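Local coordinates for uncharacterized SnoaL-like Protein (Agrobacterium tumefaciens str. C58, PDB 3DXO), which is of unknown function but, as a member of the SnoaL-like family with an NTF2-type fold, is regarded as a putative isomerase, at residues V100-L103 with I109-V112; Q10-A15 with T80-R85; H26-A31 with E46-I51; A15-D20 with Y65-A70; R85-S88 with D92-A95. All blocks are in the same frame, centred on the assembly; numbering follows the deposited sequence. Where two conformers were deposited one is given.

Contact 1: residues V100-L103 with I109-V112; sequences VVSL and IDNV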
# COMPACT_ATOMS: atom_id res chain seq x y z
N VAL B 100 1.66 -2.53 -3.37
CA VAL B 100 0.35 -2.05 -3.78
C VAL B 100 0.53 -1.71 -5.25
O VAL B 100 1.37 -0.88 -5.58
CB VAL B 100 -0.13 -0.87 -2.95
CG1 VAL B 100 -1.51 -0.40 -3.45
CG2 VAL B 100 -0.21 -1.31 -1.51
N VAL B 101 -0.24 -2.37 -6.11
CA VAL B 101 -0.18 -2.19 -7.56
C VAL B 101 -1.48 -1.55 -8.09
O VAL B 101 -2.55 -1.87 -7.62
CB VAL B 101 0.04 -3.57 -8.23
CG1 VAL B 101 0.04 -3.46 -9.74
CG2 VAL B 101 1.33 -4.17 -7.74
N SER B 102 -1.37 -0.65 -9.06
CA SER B 102 -2.54 0.01 -9.64
C SER B 102 -2.60 -0.29 -11.12
O SER B 102 -1.59 -0.21 -11.83
CB SER B 102 -2.45 1.52 -9.50
OG SER B 102 -1.94 1.90 -8.25
N LEU B 103 -3.79 -0.60 -11.60
CA LEU B 103 -4.01 -0.83 -13.00
C LEU B 103 -4.64 0.41 -13.58
O LEU B 103 -5.41 1.08 -12.91
CB LEU B 103 -4.91 -2.05 -13.21
CG LEU B 103 -4.17 -3.37 -13.46
CD1 LEU B 103 -2.98 -3.64 -12.50
CD2 LEU B 103 -5.13 -4.51 -13.44
N ILE B 109 -0.32 -2.22 -15.63
CA ILE B 109 0.24 -1.65 -14.39
C ILE B 109 0.79 -0.23 -14.58
O ILE B 109 1.74 -0.02 -15.32
CB ILE B 109 1.35 -2.56 -13.76
CG1 ILE B 109 0.80 -3.97 -13.51
CG2 ILE B 109 1.86 -1.95 -12.48
CD1 ILE B 109 1.78 -4.95 -12.91
N ASP B 110 0.20 0.75 -13.90
CA ASP B 110 0.64 2.16 -14.01
C ASP B 110 1.32 2.69 -12.75
O ASP B 110 1.93 3.75 -12.77
CB ASP B 110 -0.52 3.09 -14.40
CG ASP B 110 -1.63 3.18 -13.35
OD1 ASP B 110 -1.51 2.62 -12.25
OD2 ASP B 110 -2.64 3.82 -13.65
N ASN B 111 1.24 1.97 -11.64
CA ASN B 111 1.82 2.47 -10.41
C ASN B 111 2.09 1.37 -9.38
O ASN B 111 1.22 0.55 -9.13
CB ASN B 111 0.89 3.52 -9.80
CG ASN B 111 1.63 4.55 -8.95
OD1 ASN B 111 2.77 4.92 -9.28
ND2 ASN B 111 1.00 5.02 -7.87
N VAL B 112 3.30 1.32 -8.83
CA VAL B 112 3.60 0.33 -7.79
C VAL B 112 4.38 0.95 -6.64
O VAL B 112 5.35 1.67 -6.86
CB VAL B 112 4.41 -0.84 -8.32
CG1 VAL B 112 4.83 -1.74 -7.15
CG2 VAL B 112 3.60 -1.63 -9.38
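The methyl groups of V101 form the apolar side of this contact: its CG1 lies 3.6 Å from CG2 of I109, and its CG2 lies 3.8 Å from CG2 of V112. V101 and V112 stand side by side and point the same way. I109 leans in at a slant instead, and its CG1 also meets CD1 of L103 at 3.9 Å. With chi1 at 177°, V101 sends one methyl toward each partner, so a single branched residue serves two neighbours. Within V100-L103 and I109-V112 both backbone hydrogen bonds are made by S102: its N gives to N111 O (2.9 Å), and its O accepts a hydrogen bond from D110 N (2.9 Å). Here the antiparallel hairpin of strands 93-103 and 109-117 carries a classic beta bulge, in which D110 and N111 together face S102. The extra residue moves the register by one, yet I109 still pairs with L103 and keeps the same face as V101 and V112. On the other face the small S102 lets its OG settle 3.6 Å from CB of N111. Further out, V101 packs on F82 of strand 79-87 and V112 on Y38 of strand 36-39, so each valine also touches the strand on its outer flank. I109 is bound through its backbone to A31 and A33, and its carbonyl receives the hydroxyl of T36. On the dimer side, V100 packs against F115 of the second subunit.

Contact 2: residues Q10-A15 with T80-R85; sequences QTYLAA and TRFSWR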
# COMPACT_ATOMS: atom_id res chain seq x y z
N GLN B 10 0.68 -12.67 -9.66
CA GLN B 10 1.49 -13.65 -10.40
C GLN B 10 2.19 -13.09 -11.59
O GLN B 10 3.33 -13.42 -11.79
CB GLN B 10 0.64 -14.83 -10.87
CG GLN B 10 0.18 -15.70 -9.73
CD GLN B 10 -0.89 -16.64 -10.14
OE1 GLN B 10 -1.59 -16.40 -11.11
NE2 GLN B 10 -1.04 -17.71 -9.40
N THR B 11 1.51 -12.26 -12.37
CA THR B 11 2.09 -11.60 -13.55
C THR B 11 3.22 -10.67 -13.11
O THR B 11 4.27 -10.60 -13.75
CB THR B 11 1.03 -10.76 -14.31
OG1 THR B 11 0.02 -11.63 -14.83
CG2 THR B 11 1.65 -9.98 -15.43
N TYR B 12 2.99 -9.96 -12.01
CA TYR B 12 4.01 -9.06 -11.48
C TYR B 12 5.27 -9.86 -11.08
O TYR B 12 6.37 -9.55 -11.55
CB TYR B 12 3.44 -8.26 -10.30
CG TYR B 12 4.44 -7.41 -9.57
CD1 TYR B 12 5.19 -7.95 -8.55
CD2 TYR B 12 4.67 -6.08 -9.91
CE1 TYR B 12 6.12 -7.21 -7.88
CE2 TYR B 12 5.61 -5.32 -9.25
CZ TYR B 12 6.32 -5.90 -8.23
OH TYR B 12 7.27 -5.18 -7.51
N LEU B 13 5.10 -10.89 -10.24
CA LEU B 13 6.24 -11.69 -9.77
C LEU B 13 6.94 -12.45 -10.90
O LEU B 13 8.16 -12.66 -10.85
CB LEU B 13 5.81 -12.65 -8.65
CG LEU B 13 5.48 -12.02 -7.27
CD1 LEU B 13 4.97 -13.09 -6.26
CD2 LEU B 13 6.66 -11.25 -6.69
N ALA B 14 6.19 -12.86 -11.92
CA ALA B 14 6.74 -13.57 -13.08
C ALA B 14 7.82 -12.72 -13.77
O ALA B 14 8.87 -13.25 -14.20
CB ALA B 14 5.66 -13.90 -14.06
N ALA B 15 7.58 -11.42 -13.85
CA ALA B 15 8.52 -10.50 -14.43
C ALA B 15 9.76 -10.45 -13.55
O ALA B 15 10.84 -10.47 -14.08
CB ALA B 15 7.92 -9.11 -14.60
N THR B 80 -4.50 -3.80 -6.27
CA THR B 80 -4.15 -5.12 -5.81
C THR B 80 -3.04 -5.00 -4.75
O THR B 80 -2.16 -4.17 -4.85
CB THR B 80 -3.68 -6.00 -6.97
OG1 THR B 80 -4.75 -6.15 -7.91
CG2 THR B 80 -3.22 -7.37 -6.47
N ARG B 81 -3.14 -5.81 -3.70
CA ARG B 81 -2.13 -5.88 -2.66
C ARG B 81 -1.71 -7.33 -2.43
O ARG B 81 -2.56 -8.22 -2.36
CB ARG B 81 -2.64 -5.38 -1.32
CG ARG B 81 -1.66 -5.73 -0.19
CD ARG B 81 -2.10 -5.31 1.19
NE ARG B 81 -3.30 -5.99 1.64
CZ ARG B 81 -3.68 -6.03 2.91
NH1 ARG B 81 -2.94 -5.48 3.85
NH2 ARG B 81 -4.81 -6.64 3.24
N PHE B 82 -0.41 -7.53 -2.29
CA PHE B 82 0.13 -8.85 -2.06
C PHE B 82 1.49 -8.76 -1.42
O PHE B 82 2.15 -7.70 -1.44
CB PHE B 82 0.24 -9.63 -3.38
CG PHE B 82 1.14 -8.98 -4.39
CD1 PHE B 82 2.49 -9.27 -4.42
CD2 PHE B 82 0.63 -8.08 -5.31
CE1 PHE B 82 3.34 -8.65 -5.37
CE2 PHE B 82 1.45 -7.46 -6.24
CZ PHE B 82 2.81 -7.75 -6.28
N SER B 83 1.91 -9.88 -0.85
CA SER B 83 3.22 -9.99 -0.21
C SER B 83 4.00 -11.16 -0.77
O SER B 83 3.43 -12.09 -1.31
CB SER B 83 3.10 -10.07 1.30
OG SER B 83 2.64 -8.83 1.80
N TRP B 84 5.33 -11.06 -0.66
CA TRP B 84 6.23 -12.07 -1.19
C TRP B 84 7.43 -12.21 -0.27
O TRP B 84 7.74 -11.30 0.47
CB TRP B 84 6.70 -11.66 -2.60
CG TRP B 84 7.28 -10.32 -2.62
CD1 TRP B 84 6.62 -9.16 -2.90
CD2 TRP B 84 8.63 -9.94 -2.27
NE1 TRP B 84 7.49 -8.09 -2.80
CE2 TRP B 84 8.72 -8.54 -2.40
CE3 TRP B 84 9.76 -10.65 -1.87
CZ2 TRP B 84 9.89 -7.82 -2.11
CZ3 TRP B 84 10.95 -9.94 -1.60
CH2 TRP B 84 10.99 -8.53 -1.73
N ARG B 85 8.12 -13.35 -0.37
CA ARG B 85 9.30 -13.66 0.40
C ARG B 85 10.49 -13.78 -0.55
O ARG B 85 10.34 -14.23 -1.69
CB ARG B 85 9.11 -15.00 1.12
CG ARG B 85 7.89 -15.13 2.05
CD ARG B 85 7.85 -14.02 3.09
NE ARG B 85 9.06 -14.00 3.90
CZ ARG B 85 9.42 -13.00 4.67
NH1 ARG B 85 8.66 -11.92 4.75
NH2 ARG B 85 10.56 -13.06 5.36
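Y12 and F82 make the close part of this contact. CZ of F82 comes within 3.3 Å of CD1 of Y12, which lies at the edge of the phenylalanine ring, near its plane. The two planes are inclined at 59°, an oblique pair with centroids 5.2 Å apart. F82 carries CG between its backbone N and carbonyl carbon (chi1 61°), and this raises the ring off the strand toward the helix. In the cone-like NTF2 fold such a layer joins helix 3-17 to the curved sheet, here over strand 79-87. Large aromatic side chains suit the layer because they span the distance from the helix to the strand, whose segment axes approach to 10.6 Å. Beside this pair the packing is looser: CD2 of L13 lies 4.1 Å from CB of W84 and 4.4 Å from CE1 of F82. The indole NH of W84 is bonded to D99, and its ring meets F67 edge-to-face. Y12 OH weakly hydrogen-bonds a bound diethylene glycol, probably from the crystallisation liquor; such molecules often mark pockets. On the far side of the strand S83 points away from the helix, and R81 makes salt bridges with D74 and with D117 of the second subunit.

Contact 3: residues H26-A31 with E46-I51; sequences HLVGQA and EGQQGI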
# COMPACT_ATOMS: atom_id res chain seq x y z
N HIS B 26 9.76 -8.14 -22.82
CA HIS B 26 8.49 -8.59 -23.41
C HIS B 26 7.40 -8.66 -22.34
O HIS B 26 6.30 -8.23 -22.54
CB HIS B 26 8.68 -9.97 -24.11
CG HIS B 26 7.40 -10.75 -24.31
ND1 HIS B 26 6.48 -10.45 -25.30
CD2 HIS B 26 6.90 -11.82 -23.64
CE1 HIS B 26 5.47 -11.29 -25.22
NE2 HIS B 26 5.70 -12.13 -24.23
N LEU B 27 7.73 -9.22 -21.19
CA LEU B 27 6.74 -9.36 -20.12
C LEU B 27 6.30 -7.99 -19.56
O LEU B 27 5.12 -7.76 -19.38
CB LEU B 27 7.28 -10.23 -18.96
CG LEU B 27 7.59 -11.72 -19.18
CD1 LEU B 27 8.20 -12.39 -17.94
CD2 LEU B 27 6.33 -12.44 -19.63
N VAL B 28 7.26 -7.11 -19.27
CA VAL B 28 7.00 -5.74 -18.79
C VAL B 28 6.23 -4.98 -19.90
O VAL B 28 5.25 -4.29 -19.62
CB VAL B 28 8.30 -4.98 -18.43
CG1 VAL B 28 8.04 -3.48 -18.22
CG2 VAL B 28 8.97 -5.61 -17.23
N GLY B 29 6.66 -5.14 -21.15
CA GLY B 29 5.94 -4.56 -22.27
C GLY B 29 4.46 -4.92 -22.19
O GLY B 29 3.62 -4.05 -22.29
N GLN B 30 4.13 -6.18 -21.94
CA GLN B 30 2.73 -6.62 -21.93
C GLN B 30 1.96 -6.14 -20.69
O GLN B 30 0.90 -5.51 -20.81
CB GLN B 30 2.63 -8.15 -22.03
CG GLN B 30 3.28 -8.80 -23.27
CD GLN B 30 2.58 -8.47 -24.59
OE1 GLN B 30 3.25 -8.29 -25.61
NE2 GLN B 30 1.24 -8.41 -24.58
N ALA B 31 2.51 -6.40 -19.51
CA ALA B 31 1.83 -6.08 -18.25
C ALA B 31 1.88 -4.60 -17.83
O ALA B 31 0.91 -4.08 -17.26
CB ALA B 31 2.40 -6.94 -17.11
N GLU B 46 10.77 4.54 -13.96
CA GLU B 46 9.57 4.92 -14.71
C GLU B 46 9.67 4.52 -16.16
O GLU B 46 10.74 4.58 -16.74
CB GLU B 46 9.17 6.38 -14.51
CG GLU B 46 9.72 7.47 -15.44
CD GLU B 46 9.08 8.88 -15.09
OE1 GLU B 46 8.21 8.95 -14.16
OE2 GLU B 46 9.44 9.91 -15.73
N GLY B 47 8.53 4.10 -16.73
CA GLY B 47 8.46 3.62 -18.10
C GLY B 47 8.73 2.13 -18.16
O GLY B 47 9.33 1.54 -17.25
N GLN B 48 8.28 1.51 -19.23
CA GLN B 48 8.50 0.10 -19.44
C GLN B 48 9.99 -0.21 -19.47
O GLN B 48 10.45 -1.15 -18.79
CB GLN B 48 7.86 -0.32 -20.75
CG GLN B 48 6.34 -0.32 -20.67
CD GLN B 48 5.71 -0.38 -22.02
OE1 GLN B 48 6.35 -0.09 -23.02
NE2 GLN B 48 4.45 -0.71 -22.06
N GLN B 49 10.73 0.59 -20.24
CA GLN B 49 12.18 0.43 -20.36
C GLN B 49 12.82 0.47 -18.98
O GLN B 49 13.44 -0.50 -18.56
CB GLN B 49 12.80 1.55 -21.21
CG GLN B 49 12.32 1.66 -22.63
CD GLN B 49 12.93 0.61 -23.58
OE1 GLN B 49 13.27 -0.51 -23.16
NE2 GLN B 49 13.06 0.98 -24.87
N GLY B 50 12.62 1.59 -18.28
CA GLY B 50 13.20 1.84 -16.97
C GLY B 50 12.96 0.77 -15.93
O GLY B 50 13.88 0.41 -15.19
N ILE B 51 11.72 0.28 -15.88
CA ILE B 51 11.37 -0.77 -14.94
C ILE B 51 12.06 -2.07 -15.33
O ILE B 51 12.61 -2.78 -14.47
CB ILE B 51 9.87 -0.91 -14.80
CG1 ILE B 51 9.39 0.26 -13.92
CG2 ILE B 51 9.54 -2.21 -14.17
CD1 ILE B 51 7.92 0.33 -13.72
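The backbones of two helices come close here, with the CA atoms of G29 and Q48 6.0 Å apart, where the last turns of helix 21-31 meet an early turn of helix 47-61. V28 reaches across with one methyl: its CG1 sits 3.4 Å from the carbonyl O of Q48 and 4.1 Å from CB of the same residue. That methyl is trans to the backbone N (chi1 168°), and a short branched side chain suits so close an approach of the two backbones. Next to it, the side chain of Q48 passes over the backbone of G29. Its chain is extended beyond CG (chi2 165°), which carries the amide along the neighbouring helix until NE2 stands 4.1 Å from CA of G29. The nearby pair of Q48 NE2 and G29 O, 3.4 Å apart, has too poor an angle to be a hydrogen bond; NE2 instead donates a hydrogen bond to the carbonyl O of W32, just beyond the end of helix 21-31. In the second helix, I51 N bonds to G47 O at 3.0 Å, and the positive phi of G47 (89°) is one that glycine adopts readily. I51 turns inward to pack on T36 and Y38. Polar and apolar roles are thus divided between two residues: V28 supplies plain packing, while the amide of Q48 satisfies a main-chain carbonyl of the segment that follows the helix, linking the N-terminal part of one helix to the exit of another.

Contact 4: residues A15-D20 with Y65-A70; sequences AWNEED and YRFVLA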
# COMPACT_ATOMS: atom_id res chain seq x y z
N ALA B 15 7.58 -11.42 -13.85
CA ALA B 15 8.52 -10.50 -14.43
C ALA B 15 9.76 -10.45 -13.55
O ALA B 15 10.84 -10.47 -14.08
CB ALA B 15 7.92 -9.11 -14.60
N TRP B 16 9.61 -10.39 -12.23
CA TRP B 16 10.80 -10.33 -11.36
C TRP B 16 11.59 -11.63 -11.33
O TRP B 16 12.77 -11.63 -11.05
CB TRP B 16 10.43 -9.95 -9.92
CG TRP B 16 10.20 -8.49 -9.73
CD1 TRP B 16 9.03 -7.83 -9.90
CD2 TRP B 16 11.18 -7.51 -9.37
NE1 TRP B 16 9.21 -6.49 -9.64
CE2 TRP B 16 10.51 -6.26 -9.32
CE3 TRP B 16 12.53 -7.56 -9.02
CZ2 TRP B 16 11.15 -5.09 -8.96
CZ3 TRP B 16 13.18 -6.39 -8.67
CH2 TRP B 16 12.50 -5.17 -8.66
N ASN B 17 10.94 -12.74 -11.60
CA ASN B 17 11.61 -14.04 -11.54
C ASN B 17 12.12 -14.54 -12.87
O ASN B 17 12.69 -15.62 -12.95
CB ASN B 17 10.65 -15.09 -10.98
CG ASN B 17 10.46 -14.94 -9.51
OD1 ASN B 17 11.43 -14.81 -8.76
ND2 ASN B 17 9.20 -14.99 -9.07
N GLU B 18 11.85 -13.78 -13.92
CA GLU B 18 12.29 -14.14 -15.25
C GLU B 18 13.81 -13.96 -15.34
O GLU B 18 14.39 -12.87 -15.12
CB GLU B 18 11.55 -13.34 -16.31
CG GLU B 18 12.10 -13.53 -17.71
CD GLU B 18 12.17 -14.99 -18.14
OE1 GLU B 18 11.25 -15.74 -17.86
OE2 GLU B 18 13.16 -15.39 -18.76
N GLU B 19 14.43 -15.08 -15.69
CA GLU B 19 15.86 -15.24 -15.82
C GLU B 19 16.47 -14.49 -17.03
O GLU B 19 17.51 -13.87 -16.92
CB GLU B 19 16.09 -16.76 -15.89
CG GLU B 19 17.45 -17.22 -16.07
CD GLU B 19 17.87 -17.33 -17.53
OE1 GLU B 19 17.10 -17.77 -18.40
OE2 GLU B 19 19.04 -17.00 -17.78
N ASP B 20 15.79 -14.52 -18.17
CA ASP B 20 16.29 -13.90 -19.40
C ASP B 20 15.87 -12.44 -19.48
O ASP B 20 14.70 -12.12 -19.30
CB ASP B 20 15.73 -14.62 -20.59
CG ASP B 20 16.40 -14.24 -21.84
OD1 ASP B 20 17.59 -14.58 -22.00
OD2 ASP B 20 15.75 -13.67 -22.71
N TYR B 65 18.57 -15.38 -6.35
CA TYR B 65 17.43 -15.13 -5.46
C TYR B 65 16.10 -15.24 -6.19
O TYR B 65 16.04 -15.14 -7.39
CB TYR B 65 17.57 -13.80 -4.74
CG TYR B 65 18.63 -13.82 -3.63
CD1 TYR B 65 19.97 -13.78 -3.94
CD2 TYR B 65 18.28 -13.94 -2.28
CE1 TYR B 65 20.94 -13.86 -2.96
CE2 TYR B 65 19.25 -14.00 -1.29
CZ TYR B 65 20.57 -13.96 -1.63
OH TYR B 65 21.56 -14.01 -0.67
N ARG B 66 15.03 -15.53 -5.45
CA ARG B 66 13.72 -15.64 -6.04
C ARG B 66 12.72 -14.89 -5.19
O ARG B 66 12.96 -14.64 -4.03
CB ARG B 66 13.32 -17.07 -6.08
CG ARG B 66 14.02 -17.90 -7.08
CD ARG B 66 13.98 -19.35 -6.65
NE ARG B 66 12.62 -19.69 -6.30
CZ ARG B 66 12.28 -20.65 -5.43
NH1 ARG B 66 13.23 -21.36 -4.78
NH2 ARG B 66 10.97 -20.87 -5.19
N PHE B 67 11.57 -14.56 -5.78
CA PHE B 67 10.50 -13.83 -5.07
C PHE B 67 9.24 -14.70 -5.09
O PHE B 67 8.64 -14.85 -6.13
CB PHE B 67 10.27 -12.48 -5.77
CG PHE B 67 11.53 -11.70 -5.99
CD1 PHE B 67 12.27 -11.88 -7.14
CD2 PHE B 67 12.01 -10.85 -5.03
CE1 PHE B 67 13.46 -11.20 -7.35
CE2 PHE B 67 13.20 -10.14 -5.22
CZ PHE B 67 13.92 -10.32 -6.38
N VAL B 68 8.85 -15.26 -3.95
CA VAL B 68 7.75 -16.19 -3.89
C VAL B 68 6.57 -15.57 -3.16
O VAL B 68 6.71 -14.95 -2.09
CB VAL B 68 8.18 -17.48 -3.16
CG1 VAL B 68 7.05 -18.45 -3.08
CG2 VAL B 68 9.38 -18.08 -3.86
N LEU B 69 5.39 -15.77 -3.72
CA LEU B 69 4.18 -15.19 -3.19
C LEU B 69 3.93 -15.75 -1.78
O LEU B 69 4.22 -16.91 -1.53
CB LEU B 69 3.01 -15.50 -4.13
CG LEU B 69 1.64 -14.85 -3.95
CD1 LEU B 69 1.67 -13.33 -4.16
CD2 LEU B 69 0.69 -15.50 -4.93
N ALA B 70 3.46 -14.90 -0.88
CA ALA B 70 3.13 -15.24 0.50
C ALA B 70 1.69 -14.79 0.73
O ALA B 70 1.30 -13.69 0.35
CB ALA B 70 4.06 -14.55 1.47
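This is a helix-to-edge-strand contact, in which the C-terminal part of helix 3-17 meets strand 66-76, an outermost strand of the sheet within the chain, through one amide and a pair of aromatic rings. N17 holds the backbone of F67 at two points. Its CG is trans to the carbonyl carbon (chi1 -74°), which swings the amide toward the strand. Its OD1 accepts from F67 N at 3.0 Å, in the carbonyl plane and on a lone pair, while its ND2 gives to F67 O at 3.0 Å in a nearly straight bond (178°) within the amide plane. Asparagine suits the place because its amide offers acceptor and donor side by side, matching the N-H and C=O of one strand residue. On the helix side of the strand the ring of F67 receives the edge of W16, centroids 5.5 Å apart and planes at 66°. CB of W16 also lies 3.9 Å from CD1 of F67. The indole also packs against M54, I55 and A58 of helix 47-61. Because N17 bonds main-chain atoms, the polar grip is independent of the F67 side chain, whose ring adds apolar packing against this part of the helix.

Contact 5: residues R85-S88 with D92-A95; sequences RLIS and DDVA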
# COMPACT_ATOMS: atom_id res chain seq x y z
N ARG B 85 8.12 -13.35 -0.37
CA ARG B 85 9.30 -13.66 0.40
C ARG B 85 10.49 -13.78 -0.55
O ARG B 85 10.34 -14.23 -1.69
CB ARG B 85 9.11 -15.00 1.12
CG ARG B 85 7.89 -15.13 2.05
CD ARG B 85 7.85 -14.02 3.09
NE ARG B 85 9.06 -14.00 3.90
CZ ARG B 85 9.42 -13.00 4.67
NH1 ARG B 85 8.66 -11.92 4.75
NH2 ARG B 85 10.56 -13.06 5.36
N LEU B 86 11.67 -13.38 -0.08
CA LEU B 86 12.89 -13.47 -0.86
C LEU B 86 13.61 -14.73 -0.46
O LEU B 86 14.04 -14.85 0.68
CB LEU B 86 13.80 -12.26 -0.59
CG LEU B 86 15.11 -12.06 -1.38
CD1 LEU B 86 14.88 -11.99 -2.86
CD2 LEU B 86 15.80 -10.82 -0.88
N ILE B 87 13.73 -15.67 -1.42
CA ILE B 87 14.39 -16.96 -1.20
C ILE B 87 15.81 -17.04 -1.83
O ILE B 87 16.04 -16.75 -3.01
CB ILE B 87 13.49 -18.15 -1.66
CG1 ILE B 87 12.07 -18.05 -1.06
CG2 ILE B 87 14.14 -19.48 -1.31
CD1 ILE B 87 11.97 -17.99 0.44
N SER B 88 16.74 -17.45 -0.97
CA SER B 88 18.16 -17.59 -1.27
C SER B 88 18.38 -18.74 -2.24
O SER B 88 17.53 -19.62 -2.35
CB SER B 88 18.86 -17.86 0.07
OG SER B 88 20.12 -18.45 -0.05
N ASP B 92 16.87 -20.60 1.57
CA ASP B 92 16.53 -19.88 2.82
C ASP B 92 15.66 -18.68 2.58
O ASP B 92 15.84 -17.95 1.60
CB ASP B 92 17.78 -19.31 3.50
CG ASP B 92 18.24 -20.10 4.65
OD1 ASP B 92 17.40 -20.61 5.40
OD2 ASP B 92 19.48 -20.11 4.84
N ASP B 93 14.76 -18.44 3.54
CA ASP B 93 13.91 -17.25 3.53
C ASP B 93 14.71 -16.17 4.27
O ASP B 93 14.87 -16.23 5.48
CB ASP B 93 12.61 -17.53 4.25
CG ASP B 93 11.58 -16.44 4.09
OD1 ASP B 93 11.94 -15.24 4.10
OD2 ASP B 93 10.38 -16.79 4.01
N VAL B 94 15.19 -15.19 3.52
CA VAL B 94 16.05 -14.15 4.02
C VAL B 94 15.30 -12.85 4.34
O VAL B 94 15.74 -12.08 5.16
CB VAL B 94 17.18 -13.89 2.98
CG1 VAL B 94 17.85 -15.23 2.60
CG2 VAL B 94 16.64 -13.21 1.73
N ALA B 95 14.15 -12.63 3.72
CA ALA B 95 13.39 -11.41 3.93
C ALA B 95 12.12 -11.42 3.08
O ALA B 95 11.75 -12.44 2.48
CB ALA B 95 14.24 -10.20 3.58
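The end of the beta hairpin formed by strands 79-87 and 93-103 is held here, next to the three-residue connection between S88 and D92. Three backbone bonds join the arms. S88 N gives to D92 O at 2.8 Å, closing the loop; V94 N gives to L86 O at 3.1 Å; and L86 N gives to A95 O at 2.7 Å. Between them I87 and D93 face each other as a non-hydrogen-bonded pair, and CD1 of I87 packs 3.9 Å from CB of D93. On the same side of the hairpin as this pair, D93 is clasped by R85. The arginine chain is bent at chi2 (-54°) and chi3 (-57°), folding back over the neighbouring strand so that the guanidinium arrives side-on: NE meets D93 OD2 at 3.1 Å, and NH2 meets D93 OD1 at 2.9 Å. OD1 also takes a bond from NE, so one oxygen is shared by two donors. The carbonyl O of A95 lies over one face of the guanidinium, where the angle is too poor for a hydrogen bond, and NH1 turns to the carbonyl of G118. Around the other side, CD2 of L86 touches CG2 of V94 at 3.6 Å, and both side chains also pack on Y65. A long, flexible arginine suits this place because it can span from strand to strand and still reach the C-terminal tail. The salt bridge lies at the surface, where water probably screens it, and comes as an addition to the three backbone bonds.

From the N terminus, helix 3-17 opens two loops in turn. Contact 2 begins at Q10-A15 and contact 4 at A15-D20, sharing A15. Contact 3, between helices 21-31 and 47-61, closes first and is nested within contact 4, which closes at Y65-A70; contact 4 in turn lies within contact 2, which closes at T80-R85. R85 then starts contact 5, a short hairpin closure, and contact 1 follows in series as the next hairpin. Strand 79-87 is bonded to strand 66-76 and, through T80 and V101, to strand 93-103. The start of strand 109-117 meets the end of helix 21-31, joining contact 1 to contact 3. Helices and curved sheet are thereby tied into one domain.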